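Local coordinates for protein cleavage and polyadenylation specificity factor 100 KD subunit (PDB 2XR1) that probably terminates archaeal transcription as a zinc-dependent, homodimeric beta-CASP ribonuclease that cleaves nascent RNA endonucleolytically and degrades it in the 5'-3' direction, at residues B[532-538]-B[572-578]; B[360-364]-B[425-429]; B[187-193]-B[630-636]. One frame throughout, in Å; residues are numbered along the deposited sequence.

Contact 1: residues B[532-538]-B[572-578]; sequences NTLVFVG and MEVQVVD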
loop_
_atom_site.group_PDB
_atom_site.type_symbol
_atom_site.label_atom_id
_atom_site.label_comp_id
_atom_site.label_asym_id
_atom_site.label_seq_id
_atom_site.Cartn_x
_atom_site.Cartn_y
_atom_site.Cartn_z
ATOM N N ASN B 532 -13.779 -13.832 48.355
ATOM C CA ASN B 532 -12.650 -13.515 47.483
ATOM C C ASN B 532 -12.868 -12.290 46.613
ATOM O O ASN B 532 -13.979 -11.755 46.544
ATOM C CB ASN B 532 -12.366 -14.693 46.562
ATOM C CG ASN B 532 -11.907 -15.913 47.311
ATOM O OD1 ASN B 532 -11.224 -15.809 48.331
ATOM N ND2 ASN B 532 -12.275 -17.084 46.805
ATOM N N THR B 533 -11.803 -11.854 45.935
ATOM C CA THR B 533 -11.854 -10.698 45.061
ATOM C C THR B 533 -11.001 -10.849 43.808
ATOM O O THR B 533 -9.925 -11.447 43.838
ATOM C CB THR B 533 -11.372 -9.461 45.792
ATOM O OG1 THR B 533 -12.139 -9.296 46.989
ATOM C CG2 THR B 533 -11.546 -8.217 44.914
ATOM N N LEU B 534 -11.488 -10.282 42.704
ATOM C CA LEU B 534 -10.772 -10.331 41.454
ATOM C C LEU B 534 -10.410 -8.909 41.057
ATOM O O LEU B 534 -11.309 -8.119 40.776
ATOM C CB LEU B 534 -11.653 -10.979 40.378
ATOM C CG LEU B 534 -11.037 -11.099 38.977
ATOM C CD1 LEU B 534 -9.958 -12.149 39.013
ATOM C CD2 LEU B 534 -12.125 -11.419 37.945
ATOM N N VAL B 535 -9.113 -8.589 41.002
ATOM C CA VAL B 535 -8.682 -7.197 40.881
ATOM C C VAL B 535 -8.179 -6.894 39.489
ATOM O O VAL B 535 -7.151 -7.400 39.084
ATOM C CB VAL B 535 -7.564 -6.896 41.902
ATOM C CG1 VAL B 535 -7.249 -5.397 41.963
ATOM C CG2 VAL B 535 -7.979 -7.409 43.297
ATOM N N PHE B 536 -8.896 -6.074 38.749
ATOM C CA PHE B 536 -8.403 -5.606 37.456
ATOM C C PHE B 536 -7.581 -4.326 37.593
ATOM O O PHE B 536 -8.103 -3.312 38.017
ATOM C CB PHE B 536 -9.561 -5.343 36.501
ATOM C CG PHE B 536 -10.242 -6.582 36.027
ATOM C CD1 PHE B 536 -9.588 -7.476 35.210
ATOM C CD2 PHE B 536 -11.558 -6.853 36.381
ATOM C CE1 PHE B 536 -10.213 -8.623 34.772
ATOM C CE2 PHE B 536 -12.189 -7.996 35.923
ATOM C CZ PHE B 536 -11.513 -8.873 35.120
ATOM N N VAL B 537 -6.317 -4.373 37.186
ATOM C CA VAL B 537 -5.377 -3.284 37.422
ATOM C C VAL B 537 -5.048 -2.517 36.158
ATOM O O VAL B 537 -4.295 -1.555 36.203
ATOM C CB VAL B 537 -4.075 -3.783 37.999
ATOM C CG1 VAL B 537 -4.314 -4.488 39.343
ATOM C CG2 VAL B 537 -3.413 -4.667 37.029
ATOM N N GLY B 538 -5.627 -2.915 35.040
ATOM C CA GLY B 538 -5.465 -2.173 33.804
ATOM C C GLY B 538 -6.596 -2.493 32.840
ATOM O O GLY B 538 -7.353 -3.438 33.086
ATOM N N MET B 572 -17.590 -14.088 43.066
ATOM C CA MET B 572 -16.522 -13.355 43.752
ATOM C C MET B 572 -16.549 -11.874 43.402
ATOM O O MET B 572 -16.787 -11.506 42.257
ATOM C CB MET B 572 -15.142 -13.959 43.435
ATOM C CG MET B 572 -14.433 -13.425 42.193
ATOM S SD MET B 572 -12.849 -14.278 41.923
ATOM C CE MET B 572 -13.134 -15.093 40.364
ATOM N N GLU B 573 -16.293 -11.036 44.399
ATOM C CA GLU B 573 -16.173 -9.585 44.235
ATOM C C GLU B 573 -15.239 -9.216 43.087
ATOM O O GLU B 573 -14.218 -9.869 42.868
ATOM C CB GLU B 573 -15.653 -8.958 45.538
ATOM C CG GLU B 573 -15.611 -7.419 45.569
ATOM C CD GLU B 573 -15.215 -6.874 46.948
ATOM O OE1 GLU B 573 -16.009 -7.030 47.917
ATOM O OE2 GLU B 573 -14.098 -6.293 47.060
ATOM N N VAL B 574 -15.605 -8.168 42.363
ATOM C CA VAL B 574 -14.822 -7.639 41.255
ATOM C C VAL B 574 -14.521 -6.174 41.527
ATOM O O VAL B 574 -15.426 -5.390 41.741
ATOM C CB VAL B 574 -15.622 -7.753 39.952
ATOM C CG1 VAL B 574 -14.928 -7.026 38.814
ATOM C CG2 VAL B 574 -15.834 -9.196 39.619
ATOM N N GLN B 575 -13.253 -5.797 41.569
ATOM C CA GLN B 575 -12.909 -4.390 41.702
ATOM C C GLN B 575 -12.000 -4.004 40.571
ATOM O O GLN B 575 -11.235 -4.825 40.082
ATOM C CB GLN B 575 -12.282 -4.081 43.053
ATOM C CG GLN B 575 -13.281 -4.160 44.242
ATOM C CD GLN B 575 -13.787 -2.811 44.749
ATOM O OE1 GLN B 575 -13.428 -1.755 44.233
ATOM N NE2 GLN B 575 -14.595 -2.847 45.791
ATOM N N VAL B 576 -12.114 -2.763 40.125
ATOM C CA VAL B 576 -11.306 -2.257 39.036
ATOM C C VAL B 576 -10.447 -1.129 39.593
ATOM O O VAL B 576 -10.969 -0.134 40.087
ATOM C CB VAL B 576 -12.212 -1.736 37.893
ATOM C CG1 VAL B 576 -11.380 -1.171 36.782
ATOM C CG2 VAL B 576 -13.108 -2.853 37.362
ATOM N N VAL B 577 -9.134 -1.291 39.553
ATOM C CA VAL B 577 -8.214 -0.263 40.035
ATOM C C VAL B 577 -7.296 0.024 38.874
ATOM O O VAL B 577 -6.186 -0.493 38.778
ATOM C CB VAL B 577 -7.431 -0.742 41.258
ATOM C CG1 VAL B 577 -6.546 0.361 41.794
ATOM C CG2 VAL B 577 -8.391 -1.253 42.319
ATOM N N ASP B 578 -7.779 0.830 37.954
ATOM C CA ASP B 578 -7.135 0.955 36.660
ATOM C C ASP B 578 -6.044 1.990 36.834
ATOM O O ASP B 578 -6.174 3.125 36.381
ATOM C CB ASP B 578 -8.166 1.370 35.592
ATOM C CG ASP B 578 -7.643 1.249 34.153
ATOM O OD1 ASP B 578 -6.498 0.816 33.937
ATOM O OD2 ASP B 578 -8.420 1.574 33.204
#

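Contact 2: residues B[360-364]-B[425-429]; sequences KTRLF and QEVMI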
loop_
_atom_site.group_PDB
_atom_site.type_symbol
_atom_site.label_atom_id
_atom_site.label_comp_id
_atom_site.label_asym_id
_atom_site.label_seq_id
_atom_site.Cartn_x
_atom_site.Cartn_y
_atom_site.Cartn_z
ATOM N N LYS B 360 5.886 10.226 35.274
ATOM C CA LYS B 360 6.895 9.487 36.047
ATOM C C LYS B 360 6.171 8.457 36.897
ATOM O O LYS B 360 5.239 8.795 37.583
ATOM C CB LYS B 360 7.692 10.416 36.977
ATOM C CG LYS B 360 9.109 9.859 37.346
ATOM C CD LYS B 360 9.336 9.802 38.882
ATOM C CE LYS B 360 10.807 9.986 39.259
ATOM N NZ LYS B 360 10.929 10.515 40.640
ATOM N N THR B 361 6.626 7.210 36.864
ATOM C CA THR B 361 5.976 6.115 37.570
ATOM C C THR B 361 6.958 5.540 38.575
ATOM O O THR B 361 8.081 6.031 38.669
ATOM C CB THR B 361 5.480 5.036 36.572
ATOM O OG1 THR B 361 6.583 4.510 35.813
ATOM C CG2 THR B 361 4.413 5.646 35.620
ATOM N N ARG B 362 6.551 4.543 39.354
ATOM C CA ARG B 362 7.463 3.963 40.305
ATOM C C ARG B 362 8.700 3.375 39.627
ATOM O O ARG B 362 9.763 3.376 40.216
ATOM C CB ARG B 362 6.779 2.884 41.177
ATOM C CG ARG B 362 5.597 3.360 42.013
ATOM C CD ARG B 362 5.956 4.523 42.894
ATOM N NE ARG B 362 6.833 4.039 43.925
ATOM C CZ ARG B 362 6.408 3.547 45.079
ATOM N NH1 ARG B 362 5.100 3.524 45.360
ATOM N NH2 ARG B 362 7.289 3.099 45.970
ATOM N N LEU B 363 8.565 2.855 38.414
ATOM C CA LEU B 363 9.663 2.148 37.746
ATOM C C LEU B 363 10.422 3.004 36.732
ATOM O O LEU B 363 11.647 2.884 36.599
ATOM C CB LEU B 363 9.150 0.898 37.018
ATOM C CG LEU B 363 8.738 -0.353 37.799
ATOM C CD1 LEU B 363 8.115 -1.306 36.820
ATOM C CD2 LEU B 363 9.912 -1.016 38.436
ATOM N N PHE B 364 9.708 3.849 36.007
ATOM C CA PHE B 364 10.275 4.502 34.826
ATOM C C PHE B 364 10.137 6.025 34.804
ATOM O O PHE B 364 9.420 6.608 35.622
ATOM C CB PHE B 364 9.602 3.949 33.599
ATOM C CG PHE B 364 9.576 2.452 33.551
ATOM C CD1 PHE B 364 10.775 1.723 33.472
ATOM C CD2 PHE B 364 8.349 1.759 33.550
ATOM C CE1 PHE B 364 10.741 0.340 33.400
ATOM C CE2 PHE B 364 8.320 0.369 33.498
ATOM C CZ PHE B 364 9.511 -0.339 33.414
ATOM N N GLN B 425 4.823 -5.897 37.752
ATOM C CA GLN B 425 5.927 -5.275 38.509
ATOM C C GLN B 425 5.458 -4.070 39.304
ATOM O O GLN B 425 5.746 -3.986 40.505
ATOM C CB GLN B 425 7.119 -4.928 37.617
ATOM C CG GLN B 425 7.944 -6.152 37.218
ATOM C CD GLN B 425 7.400 -6.919 36.051
ATOM O OE1 GLN B 425 6.737 -6.366 35.167
ATOM N NE2 GLN B 425 7.693 -8.202 36.020
ATOM N N GLU B 426 4.700 -3.171 38.678
ATOM C CA GLU B 426 4.154 -2.017 39.407
ATOM C C GLU B 426 3.270 -2.475 40.571
ATOM O O GLU B 426 3.335 -1.896 41.674
ATOM C CB GLU B 426 3.414 -0.988 38.506
ATOM C CG GLU B 426 4.272 0.284 38.115
ATOM C CD GLU B 426 3.504 1.695 38.158
ATOM O OE1 GLU B 426 2.736 2.056 37.173
ATOM O OE2 GLU B 426 3.722 2.437 39.173
ATOM N N VAL B 427 2.493 -3.531 40.366
ATOM C CA VAL B 427 1.664 -4.040 41.461
ATOM C C VAL B 427 2.526 -4.552 42.615
ATOM O O VAL B 427 2.239 -4.299 43.765
ATOM C CB VAL B 427 0.688 -5.145 41.013
ATOM C CG1 VAL B 427 -0.054 -5.722 42.209
ATOM C CG2 VAL B 427 -0.284 -4.620 40.033
ATOM N N MET B 428 3.597 -5.256 42.302
ATOM C CA MET B 428 4.511 -5.795 43.347
ATOM C C MET B 428 5.121 -4.687 44.177
ATOM O O MET B 428 5.258 -4.826 45.356
ATOM C CB MET B 428 5.636 -6.625 42.718
ATOM C CG MET B 428 5.159 -7.889 42.022
ATOM S SD MET B 428 6.399 -8.613 40.919
ATOM C CE MET B 428 7.698 -8.954 42.154
ATOM N N ILE B 429 5.486 -3.574 43.554
ATOM C CA ILE B 429 6.121 -2.488 44.303
ATOM C C ILE B 429 5.152 -1.879 45.287
ATOM O O ILE B 429 5.540 -1.519 46.389
ATOM C CB ILE B 429 6.665 -1.379 43.392
ATOM C CG1 ILE B 429 7.943 -1.866 42.723
ATOM C CG2 ILE B 429 6.996 -0.110 44.210
ATOM C CD1 ILE B 429 8.296 -1.050 41.521
#

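Contact 3: residues B[187-193]-B[630-636]; sequences TALGGCK and ALTNLET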
loop_
_atom_site.group_PDB
_atom_site.type_symbol
_atom_site.label_atom_id
_atom_site.label_comp_id
_atom_site.label_asym_id
_atom_site.label_seq_id
_atom_site.Cartn_x
_atom_site.Cartn_y
_atom_site.Cartn_z
ATOM N N THR B 187 2.420 2.358 5.685
ATOM C CA THR B 187 1.310 1.434 5.436
ATOM C C THR B 187 1.033 0.717 6.735
ATOM O O THR B 187 1.964 0.370 7.438
ATOM C CB THR B 187 1.626 0.371 4.353
ATOM O OG1 THR B 187 2.009 0.994 3.128
ATOM C CG2 THR B 187 0.396 -0.512 4.061
ATOM N N ALA B 188 -0.245 0.524 7.067
ATOM C CA ALA B 188 -0.634 -0.169 8.307
ATOM C C ALA B 188 -0.986 -1.618 7.987
ATOM O O ALA B 188 -1.761 -1.886 7.055
ATOM C CB ALA B 188 -1.825 0.534 8.983
ATOM N N LEU B 189 -0.427 -2.551 8.742
ATOM C CA LEU B 189 -0.731 -3.930 8.517
ATOM C C LEU B 189 -1.433 -4.611 9.697
ATOM O O LEU B 189 -1.744 -5.796 9.629
ATOM C CB LEU B 189 0.543 -4.659 8.205
ATOM C CG LEU B 189 1.282 -4.133 6.982
ATOM C CD1 LEU B 189 2.678 -4.759 6.952
ATOM C CD2 LEU B 189 0.540 -4.438 5.695
ATOM N N GLY B 190 -1.658 -3.865 10.764
ATOM C CA GLY B 190 -2.421 -4.312 11.908
ATOM C C GLY B 190 -2.201 -3.310 13.019
ATOM O O GLY B 190 -1.202 -2.645 13.024
ATOM N N GLY B 191 -3.117 -3.221 13.967
ATOM C CA GLY B 191 -2.963 -2.312 15.093
ATOM C C GLY B 191 -3.704 -0.989 14.924
ATOM O O GLY B 191 -3.440 -0.016 15.648
ATOM N N CYS B 192 -4.658 -0.969 13.994
ATOM C CA CYS B 192 -5.384 0.244 13.678
ATOM C C CYS B 192 -6.859 0.047 13.950
ATOM O O CYS B 192 -7.478 -0.911 13.481
ATOM C CB CYS B 192 -5.096 0.685 12.232
ATOM S SG CYS B 192 -3.317 1.222 12.039
ATOM N N LYS B 193 -7.409 0.960 14.742
ATOM C CA LYS B 193 -8.808 0.870 15.187
ATOM C C LYS B 193 -9.026 -0.424 15.949
ATOM O O LYS B 193 -10.139 -0.927 16.029
ATOM C CB LYS B 193 -9.779 1.015 14.014
ATOM C CG LYS B 193 -9.793 2.407 13.380
ATOM C CD LYS B 193 -10.744 2.429 12.198
ATOM C CE LYS B 193 -11.011 3.815 11.615
ATOM N NZ LYS B 193 -9.831 4.373 10.915
ATOM N N ALA B 630 -7.111 9.023 12.376
ATOM C CA ALA B 630 -6.916 7.621 12.768
ATOM C C ALA B 630 -6.566 6.763 11.575
ATOM O O ALA B 630 -7.183 6.883 10.503
ATOM C CB ALA B 630 -8.131 7.079 13.430
ATOM N N LEU B 631 -5.568 5.896 11.756
ATOM C CA LEU B 631 -5.156 5.004 10.671
ATOM C C LEU B 631 -6.148 3.837 10.519
ATOM O O LEU B 631 -6.925 3.549 11.424
ATOM C CB LEU B 631 -3.747 4.482 10.909
ATOM C CG LEU B 631 -2.605 5.502 10.939
ATOM C CD1 LEU B 631 -1.275 4.819 11.238
ATOM C CD2 LEU B 631 -2.535 6.235 9.610
ATOM N N THR B 632 -6.150 3.226 9.339
ATOM C CA THR B 632 -6.982 2.062 9.041
ATOM C C THR B 632 -6.067 0.956 8.573
ATOM O O THR B 632 -5.141 1.213 7.831
ATOM C CB THR B 632 -8.050 2.395 7.964
ATOM O OG1 THR B 632 -9.058 3.228 8.534
ATOM C CG2 THR B 632 -8.739 1.162 7.410
ATOM N N ASN B 633 -6.309 -0.279 8.998
ATOM C CA ASN B 633 -5.489 -1.390 8.487
ATOM C C ASN B 633 -5.566 -1.417 6.965
ATOM O O ASN B 633 -6.633 -1.341 6.430
ATOM C CB ASN B 633 -5.933 -2.737 9.059
ATOM C CG ASN B 633 -5.623 -2.861 10.514
ATOM O OD1 ASN B 633 -4.746 -2.163 11.016
ATOM N ND2 ASN B 633 -6.307 -3.737 11.208
ATOM N N LEU B 634 -4.411 -1.484 6.323
ATOM C CA LEU B 634 -4.242 -1.613 4.872
ATOM C C LEU B 634 -4.297 -0.337 4.078
ATOM O O LEU B 634 -4.204 -0.405 2.877
ATOM C CB LEU B 634 -5.142 -2.688 4.224
ATOM C CG LEU B 634 -4.919 -4.125 4.691
ATOM C CD1 LEU B 634 -5.941 -5.006 4.066
ATOM C CD2 LEU B 634 -3.496 -4.608 4.367
ATOM N N GLU B 635 -4.405 0.805 4.738
ATOM C CA GLU B 635 -4.229 2.116 4.117
ATOM C C GLU B 635 -2.776 2.555 4.198
ATOM O O GLU B 635 -2.038 2.115 5.066
ATOM C CB GLU B 635 -5.127 3.151 4.798
ATOM C CG GLU B 635 -6.625 2.798 4.685
ATOM C CD GLU B 635 -7.615 4.010 4.631
ATOM O OE1 GLU B 635 -7.426 4.966 5.412
ATOM O OE2 GLU B 635 -8.597 3.987 3.818
ATOM N N THR B 636 -2.336 3.364 3.250
ATOM C CA THR B 636 -0.990 3.902 3.243
ATOM C C THR B 636 -1.131 5.415 3.173
ATOM O O THR B 636 -1.802 5.958 2.339
ATOM C CB THR B 636 -0.120 3.425 2.029
ATOM O OG1 THR B 636 -0.069 2.013 2.008
ATOM C CG2 THR B 636 1.349 3.919 2.134
HETATM O O HOH W 1 -6.223 3.756 14.284
#

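Contact 1: residues B[532-538]-B[572-578]
L534 and F536 pair with V574 and V576 in neighbouring parallel strands at one margin of the beta-CASP sheet, where 573-576 is the outermost strand within the chain. The strand axes approach to 4.6 Å with their directions 19° apart, and four consecutive parallel bridges run from T533-E573 to F536-V576. Backbone bonds alternate as parallel pairing requires: L534 N reaches E573 O, Q575 N reaches L534 O at 3.1 Å, and F536 N reaches Q575 O at 3.0 Å.

The inner segment 532-538 is buried throughout. L534 CB rests on M572 SD at 3.8 Å, and I549 of helix 545-550 adds to this face. With its CG anti to the carbonyl carbon (chi1 -71°), the F536 ring receives V574 CG1 at its edge, 4.1 Å from CE2. On the other face, V535 lies against L400 of helix 393-409. The outer strand is the solvent side: E573, V574 and Q575 are partly exposed and V576 is exposed. T533 and E573 run side by side, yet their polar ends go elsewhere: OG1 bonds to T407 and OE1 makes a salt bridge with R410. V577 N donates to F536 O at 2.7 Å with an N-H...O angle of 160°.

Contact 2: residues B[360-364]-B[425-429]
L363 and R362 meet one side of helix 423-436, joining a loop of the metallo-beta-lactamase domain to the beta-CASP domain. The first shell is largely apolar: L363 CD2 touches I429 CD1 at 3.5 Å, while its other branch, CD1, lies 3.8 Å from Q425 CB, one helical turn earlier. L363 spans the i, i+4 pair Q425 and I429 with its two methyls. I429 also sends its CG2, anti to the backbone N, over one face of the R362 guanidinium, 3.7 Å above the plane and offset toward the rim.

R362 and E426 make no salt bridge. E426 OE2 comes to 3.5 Å from R362 CG, but stays 5.9 Å from NE, and the guanidinium and carboxylate planes are 75° apart. Bends at chi2 (-55°) and chi3 (-70°) carry the arginine head past E426, and its NH1 forms salt bridges with E397 and E433.

Farther out, an ST motif shapes the loop, F364 N donating to T361 OG1 at 3.2 Å. Q425 is held by G422, A420 and T455 of helix 451-460. F481 packs on both L363 and I429, L393 of helix 393-409 touches R362, and the far side of helix 423-436 packs on L508 of strand 506-509.

Contact 3: residues B[187-193]-B[630-636]
The C-terminal part of the metallo-beta-lactamase domain returns here to its first strand: T187 and T636 form an antiparallel, non-hydrogen-bonded pair with CA atoms 4.0 Å apart. Their hydroxyls hydrogen-bond across it, OG1 to OG1 at 2.6 Å. Next to this pair, A188 uses both backbone groups. Its N donates to E635 O at 3.1 Å, and its O accepts from L634 N at 2.8 Å. A type II turn, T632 to E635, brings these two partners to A188.

Beyond the strand, C192 SG packs on L631 CB at 3.5 Å. N633 OD1 takes a weak bond from C192 N, while its ND2 is held by E194. K193 is extended to CE and then bent at chi4 (70°), which brings NZ to T632 OG1 at 2.8 Å and to L631 O at 3.1 Å, this second approach from above the carbonyl plane. A water joins K193 N to L631 O as well.

T636 also packs on T636 of the second subunit, and G191 is hydrogen-bonded through its backbone to the zinc ligand H607. Such a join of N- and C-terminal parts is characteristic of a metallo-beta-lactamase fold interrupted by a beta-CASP insertion.

From the N terminus, the chain passes the KH domains and enters the metallo-beta-lactamase domain, where 187-193 opens contact 3. That contact closes only at 630-636, after 436 intervening residues, so the beta-CASP region and the other two contacts are nested within its loop. Contact 2 closes first, when 425-429 returns to 360-364 and links the two domains. Contact 1 then opens and closes in series, joining neighbouring strands inside the beta-CASP region; none of the loops cross. Contacts 1 and 2 touch, V537 CG1 lying 4.1 Å from V427 CG2. Contact 3 stands apart, its nearest atoms about 17 Å from contact 1 and about 21 Å from contact 2.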